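Local coordinates for protein Ent-copalyl diphosphate synthase (Streptomyces platensis, PDB 5BP8) that belongs to the terpene cyclases, as a mainly helical protein with a region related to the C-terminal domain of squalene-hopene cyclases, at residues 260-263 with 264-268; 346-349 with 350-353; 380-383 with 384-388. All coordinates share one frame; numbering follows the deposited sequence.

Contact 1: residues 260-263 with 264-268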
# COMPACT_ATOMS: atom_id res chain seq x y z
N VAL A 260 -11.49 -2.30 0.93
CA VAL A 260 -12.53 -3.01 0.16
C VAL A 260 -12.69 -2.57 -1.31
O VAL A 260 -12.70 -3.40 -2.20
CB VAL A 260 -13.87 -2.99 0.94
CG1 VAL A 260 -14.39 -1.59 1.21
CG2 VAL A 260 -14.93 -3.83 0.24
N TYR A 261 -12.81 -1.28 -1.57
CA TYR A 261 -13.02 -0.84 -2.98
C TYR A 261 -11.81 -1.04 -3.87
O TYR A 261 -11.92 -1.51 -5.02
CB TYR A 261 -13.44 0.61 -3.00
CG TYR A 261 -14.73 0.94 -2.24
CD1 TYR A 261 -15.83 0.06 -2.24
CD2 TYR A 261 -14.89 2.16 -1.60
CE1 TYR A 261 -17.01 0.39 -1.59
CE2 TYR A 261 -16.06 2.49 -0.95
CZ TYR A 261 -17.13 1.61 -0.97
OH TYR A 261 -18.30 1.94 -0.32
N PHE A 262 -10.62 -0.70 -3.36
CA PHE A 262 -9.37 -1.04 -4.03
C PHE A 262 -9.31 -2.54 -4.36
O PHE A 262 -9.07 -2.94 -5.51
CB PHE A 262 -8.20 -0.57 -3.12
CG PHE A 262 -6.86 -1.18 -3.43
CD1 PHE A 262 -6.34 -1.22 -4.71
CD2 PHE A 262 -6.06 -1.63 -2.42
CE1 PHE A 262 -5.07 -1.75 -4.97
CE2 PHE A 262 -4.79 -2.16 -2.68
CZ PHE A 262 -4.30 -2.22 -3.96
N GLU A 263 -9.56 -3.39 -3.38
CA GLU A 263 -9.47 -4.83 -3.63
C GLU A 263 -10.52 -5.30 -4.65
O GLU A 263 -10.19 -6.06 -5.59
CB GLU A 263 -9.61 -5.61 -2.32
CG GLU A 263 -9.69 -7.11 -2.54
CD GLU A 263 -9.57 -7.87 -1.25
OE1 GLU A 263 -10.54 -8.57 -0.93
OE2 GLU A 263 -8.50 -7.77 -0.58
N GLN A 264 -11.76 -4.85 -4.48
CA GLN A 264 -12.85 -5.27 -5.39
C GLN A 264 -12.51 -4.90 -6.84
O GLN A 264 -12.61 -5.76 -7.72
CB GLN A 264 -14.18 -4.68 -4.98
CG GLN A 264 -14.72 -5.31 -3.71
CD GLN A 264 -16.01 -4.69 -3.19
OE1 GLN A 264 -16.34 -3.53 -3.46
NE2 GLN A 264 -16.70 -5.45 -2.36
N ALA A 265 -12.09 -3.66 -7.06
CA ALA A 265 -11.78 -3.20 -8.42
C ALA A 265 -10.57 -3.91 -9.02
O ALA A 265 -10.57 -4.31 -10.19
CB ALA A 265 -11.54 -1.71 -8.42
N TRP A 266 -9.51 -4.05 -8.22
CA TRP A 266 -8.30 -4.68 -8.72
C TRP A 266 -8.53 -6.18 -9.02
O TRP A 266 -8.09 -6.68 -10.06
CB TRP A 266 -7.10 -4.47 -7.76
CG TRP A 266 -6.20 -3.22 -8.10
CD1 TRP A 266 -4.91 -3.26 -8.57
CD2 TRP A 266 -6.54 -1.80 -8.00
NE1 TRP A 266 -4.42 -1.98 -8.73
CE2 TRP A 266 -5.38 -1.07 -8.40
CE3 TRP A 266 -7.70 -1.10 -7.63
CZ2 TRP A 266 -5.34 0.36 -8.41
CZ3 TRP A 266 -7.64 0.35 -7.60
CH2 TRP A 266 -6.48 1.04 -8.00
N VAL A 267 -9.27 -6.87 -8.16
CA VAL A 267 -9.62 -8.25 -8.40
C VAL A 267 -10.45 -8.37 -9.69
O VAL A 267 -10.14 -9.20 -10.56
CB VAL A 267 -10.39 -8.88 -7.23
CG1 VAL A 267 -10.95 -10.23 -7.64
CG2 VAL A 267 -9.48 -9.04 -6.01
N LEU A 268 -11.49 -7.54 -9.81
CA LEU A 268 -12.31 -7.58 -11.02
C LEU A 268 -11.52 -7.24 -12.29
O LEU A 268 -11.68 -7.91 -13.33
CB LEU A 268 -13.50 -6.64 -10.87
CG LEU A 268 -14.58 -7.12 -9.92
CD1 LEU A 268 -15.54 -5.99 -9.64
CD2 LEU A 268 -15.29 -8.33 -10.55
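A chi1 of 163° sets the Phe262 ring anti to its backbone N and out from the flank of the helix, while Trp266, with chi1 at -93°, turns a face of its indole to the edge of that ring. The two rings, one helical turn apart, make a T-shaped (edge-to-face) pair: the edge of Phe262 points into the face of Trp266, with centroids 4.6 Å apart and planes at 77°. Phe262 CE1 lies over the middle of the indole, and the packing is tight, Phe262 CD1 coming within 3.2 Å of Trp266 CE3. Gln264 folds its CG against Val260 O, then runs extended back alongside Val260, so that its NE2 rests 3.5 Å from Val260 CG2. Its OE1 meets the rim of the Tyr261 ring near the ring plane, 3.8 Å from CD1, and is satisfied by Ser287 OG. On another flank Glu263 CG packs beside Val267 CG2, while the Glu263 carboxylate bonds to Leu26 N. Regular backbone bonds hold the turn, the shortest from Val267 N to Glu263 O at 2.8 Å. This is the opening of helix 260-274, wedged between its neighbours: Gln264 presses on helix 282-291, Val267 on helix 504-518, and the Phe262-Trp266 pair on Asp309 of helix 307-319, which belongs to a sequence resembling the DXDD signature of class II terpene cyclases.

Contact 2: residues 346-349 with 350-353. With SO4 (sulfate ion), chain B.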
# COMPACT_ATOMS: atom_id res chain seq x y z
N THR A 346 3.86 15.26 -6.48
CA THR A 346 4.39 14.31 -7.44
C THR A 346 3.27 13.58 -8.14
O THR A 346 2.43 12.95 -7.48
CB THR A 346 5.27 13.29 -6.68
OG1 THR A 346 6.31 14.02 -6.02
CG2 THR A 346 5.89 12.30 -7.63
N PRO A 347 3.24 13.65 -9.48
CA PRO A 347 2.23 12.86 -10.19
C PRO A 347 2.50 11.37 -10.13
O PRO A 347 3.63 10.93 -9.95
CB PRO A 347 2.37 13.32 -11.66
CG PRO A 347 3.44 14.34 -11.70
CD PRO A 347 4.17 14.34 -10.40
N SER A 348 1.44 10.61 -10.34
CA SER A 348 1.48 9.17 -10.40
C SER A 348 1.35 8.66 -11.84
O SER A 348 0.38 8.99 -12.54
CB SER A 348 0.36 8.59 -9.55
OG SER A 348 0.21 7.21 -9.78
N THR A 349 2.30 7.84 -12.27
CA THR A 349 2.23 7.22 -13.60
C THR A 349 1.16 6.15 -13.65
O THR A 349 0.38 6.09 -14.61
CB THR A 349 3.58 6.60 -14.01
OG1 THR A 349 4.01 5.68 -12.98
CG2 THR A 349 4.64 7.68 -14.19
N SER A 350 1.05 5.33 -12.58
CA SER A 350 0.05 4.25 -12.54
C SER A 350 -1.37 4.84 -12.54
O SER A 350 -2.27 4.27 -13.14
CB SER A 350 0.26 3.30 -11.33
OG SER A 350 -0.12 3.92 -10.13
N THR A 351 -1.57 5.96 -11.87
CA THR A 351 -2.87 6.62 -11.83
C THR A 351 -3.30 7.06 -13.24
O THR A 351 -4.42 6.81 -13.68
CB THR A 351 -2.85 7.82 -10.88
OG1 THR A 351 -2.57 7.36 -9.54
CG2 THR A 351 -4.18 8.60 -10.88
N ASN A 352 -2.38 7.70 -13.95
CA ASN A 352 -2.66 8.13 -15.32
C ASN A 352 -2.92 6.96 -16.25
O ASN A 352 -3.84 7.03 -17.08
CB ASN A 352 -1.57 9.06 -15.83
CG ASN A 352 -1.76 10.48 -15.33
OD1 ASN A 352 -2.38 11.33 -16.01
ND2 ASN A 352 -1.27 10.75 -14.13
N ALA A 353 -2.14 5.88 -16.11
CA ALA A 353 -2.46 4.62 -16.80
C ALA A 353 -3.88 4.14 -16.53
O ALA A 353 -4.61 3.77 -17.48
CB ALA A 353 -1.46 3.52 -16.44
S SO4 B . 2.79 14.11 -2.67
O1 SO4 B . 3.27 14.01 -4.07
O2 SO4 B . 2.48 15.57 -2.42
O3 SO4 B . 1.66 13.26 -2.40
O4 SO4 B . 3.91 13.75 -1.79
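Ser348 OG is gripped by Thr351 twice and by an acid once. Thr351 OG1 donates to it at 2.8 Å and Thr351 N at 3.0 Å, while Asp396 OD1 is its further hydrogen-bond partner. Because chi1 of Ser348 is 169°, the hydroxyl turns away from its own N and forward over the first turn, within reach of both Thr351 groups. The Ser348 carbonyl faces the same turn: Asn352 ND2 donates to Ser348 O at 2.9 Å with a nearly straight N-H (168°), the oxygen lying in the amide plane but the donor tilted from the carbonyl plane. Asn352 N adds only a weak bond to the same oxygen. This is an N-cap: Ser348 precedes helix 349-365, and its hydroxyl serves as the acceptor for Thr351 N, which has no carbonyl of a preceding turn to bond to. The first strong backbone bond of the helix is Ala353 N to Thr349 O at 2.9 Å. Asp396 also bonds Ser350 OG through its other oxygen, so an acid sits at the positive helix start, where the dipole probably favours its charge. Asn352 OD1 is occupied by Phe338 N, which fixes which way the amide is flipped. Upstream, Thr346 N donates to O1 of a sulfate ion at 2.8 Å; Arg345 N and Lys397 NZ bind the same ion, which probably came from the crystallisation liquor.

Contact 3: residues 380-383 with 384-388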
# COMPACT_ATOMS: atom_id res chain seq x y z
N ILE A 380 -3.04 12.00 -22.11
CA ILE A 380 -2.50 11.07 -21.10
C ILE A 380 -1.51 10.15 -21.81
O ILE A 380 -0.41 9.85 -21.31
CB ILE A 380 -3.59 10.20 -20.46
CG1 ILE A 380 -4.54 11.04 -19.61
CG2 ILE A 380 -2.95 9.10 -19.60
CD1 ILE A 380 -5.72 10.23 -19.14
N SER A 381 -1.90 9.69 -23.00
CA SER A 381 -0.96 9.00 -23.90
C SER A 381 0.34 9.76 -24.09
O SER A 381 1.41 9.19 -23.83
CB SER A 381 -1.61 8.73 -25.26
OG SER A 381 -2.62 7.77 -25.11
N ASP A 382 0.27 11.03 -24.52
CA ASP A 382 1.45 11.90 -24.59
C ASP A 382 2.30 11.69 -23.34
O ASP A 382 3.45 11.26 -23.42
CB ASP A 382 1.10 13.41 -24.59
CG ASP A 382 2.35 14.32 -24.57
OD1 ASP A 382 3.28 14.11 -25.41
OD2 ASP A 382 2.43 15.23 -23.71
N TRP A 383 1.68 11.99 -22.21
CA TRP A 383 2.37 12.11 -20.94
C TRP A 383 3.01 10.79 -20.49
O TRP A 383 4.15 10.80 -20.03
CB TRP A 383 1.37 12.61 -19.89
CG TRP A 383 1.99 12.97 -18.62
CD1 TRP A 383 2.58 14.14 -18.28
CD2 TRP A 383 2.07 12.13 -17.46
NE1 TRP A 383 3.03 14.09 -16.99
CE2 TRP A 383 2.73 12.86 -16.46
CE3 TRP A 383 1.64 10.83 -17.19
CZ2 TRP A 383 2.97 12.33 -15.19
CZ3 TRP A 383 1.89 10.30 -15.92
CH2 TRP A 383 2.55 11.05 -14.95
N LEU A 384 2.29 9.68 -20.61
CA LEU A 384 2.85 8.37 -20.22
C LEU A 384 4.05 8.03 -21.07
O LEU A 384 5.08 7.59 -20.57
CB LEU A 384 1.83 7.26 -20.33
CG LEU A 384 0.71 7.27 -19.28
CD1 LEU A 384 -0.33 6.25 -19.67
CD2 LEU A 384 1.32 6.95 -17.92
N LEU A 385 3.92 8.24 -22.37
CA LEU A 385 5.06 8.08 -23.26
C LEU A 385 6.26 8.95 -22.90
O LEU A 385 7.39 8.46 -22.89
CB LEU A 385 4.61 8.34 -24.72
CG LEU A 385 3.56 7.32 -25.17
CD1 LEU A 385 2.85 7.72 -26.49
CD2 LEU A 385 4.22 5.97 -25.29
N ASP A 386 6.02 10.21 -22.56
CA ASP A 386 7.10 11.12 -22.24
C ASP A 386 7.78 10.78 -20.89
O ASP A 386 8.92 11.15 -20.66
CB ASP A 386 6.58 12.56 -22.21
CG ASP A 386 5.98 13.00 -23.56
OD1 ASP A 386 5.35 14.07 -23.57
OD2 ASP A 386 6.11 12.28 -24.58
N ASN A 387 7.05 10.10 -20.00
CA ASN A 387 7.58 9.73 -18.68
C ASN A 387 8.18 8.34 -18.58
O ASN A 387 8.62 7.94 -17.49
CB ASN A 387 6.52 9.97 -17.61
CG ASN A 387 6.41 11.44 -17.27
OD1 ASN A 387 7.13 11.94 -16.41
ND2 ASN A 387 5.54 12.15 -17.97
N GLN A 388 8.23 7.60 -19.70
CA GLN A 388 8.92 6.32 -19.76
C GLN A 388 10.41 6.57 -19.58
O GLN A 388 10.97 7.48 -20.20
CB GLN A 388 8.68 5.60 -21.09
CG GLN A 388 9.21 4.16 -21.14
CD GLN A 388 8.83 3.41 -22.41
OE1 GLN A 388 8.61 4.03 -23.44
NE2 GLN A 388 8.77 2.08 -22.35
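Helix 370-386 ends here and runs into Gln388, which with Gly392 and Trp394 fits the QW motif of the squalene-hopene cyclase family. Trp383 O takes two bonds from one residue: Asn387 ND2 at 2.8 Å, almost straight (172°), and Asn387 N at 3.0 Å, more bent, the two donors arriving from opposite faces of the carbonyl plane. With chi1 at -78° Asn387 bends its amide back over the indole of Trp383, planes 40° apart, and ND2 stands over one face toward its rim, 3.3 Å from Trp383 CE2. The same nitrogen thus bonds the backbone one turn back and packs on the ring. At the rim of the six-membered ring, Leu384 CD2 touches Trp383 CZ3 at 3.9 Å, and Leu384 CD1 lies beside Ile380 CG2. Asp386 was modelled in two conformations, so its closeness to Asp382 is doubtful. Trp394 NE1 bonds to Leu384 O, and Gln388 NE2 to the carbonyls of Gly392 and Ala424, tying the helix end to the loop that follows and to helix 422-435. Tyr337 lies nearly parallel against Trp383; Ile380 meets helix 349-365, Leu384 faces helix 402-416, and Leu385 reaches helix 422-435.

Overall arrangement
Contacts 1 and 2 are buried, whereas contact 3 lies further out, its centre about 24 Å from that of the chain, with two exposed acids. Their chemistry follows: an aromatic pair in the core at the start of helix 260-274, a polar knot of hydroxyls at the head of helix 349-365, and an asparagine-closed tail on helix 370-386. Contacts 2 and 3 belong to successive helices and touch directly, Pro347 CB meeting Trp383 CZ2 at 3.7 Å and Asn352 O meeting Ile380 CG2 at 3.4 Å. Contact 1 stays separate, centres about 18 Å from contact 2, yet Trp266 and Thr351 both border helix 307-319, at Asp309 and Asp308 respectively.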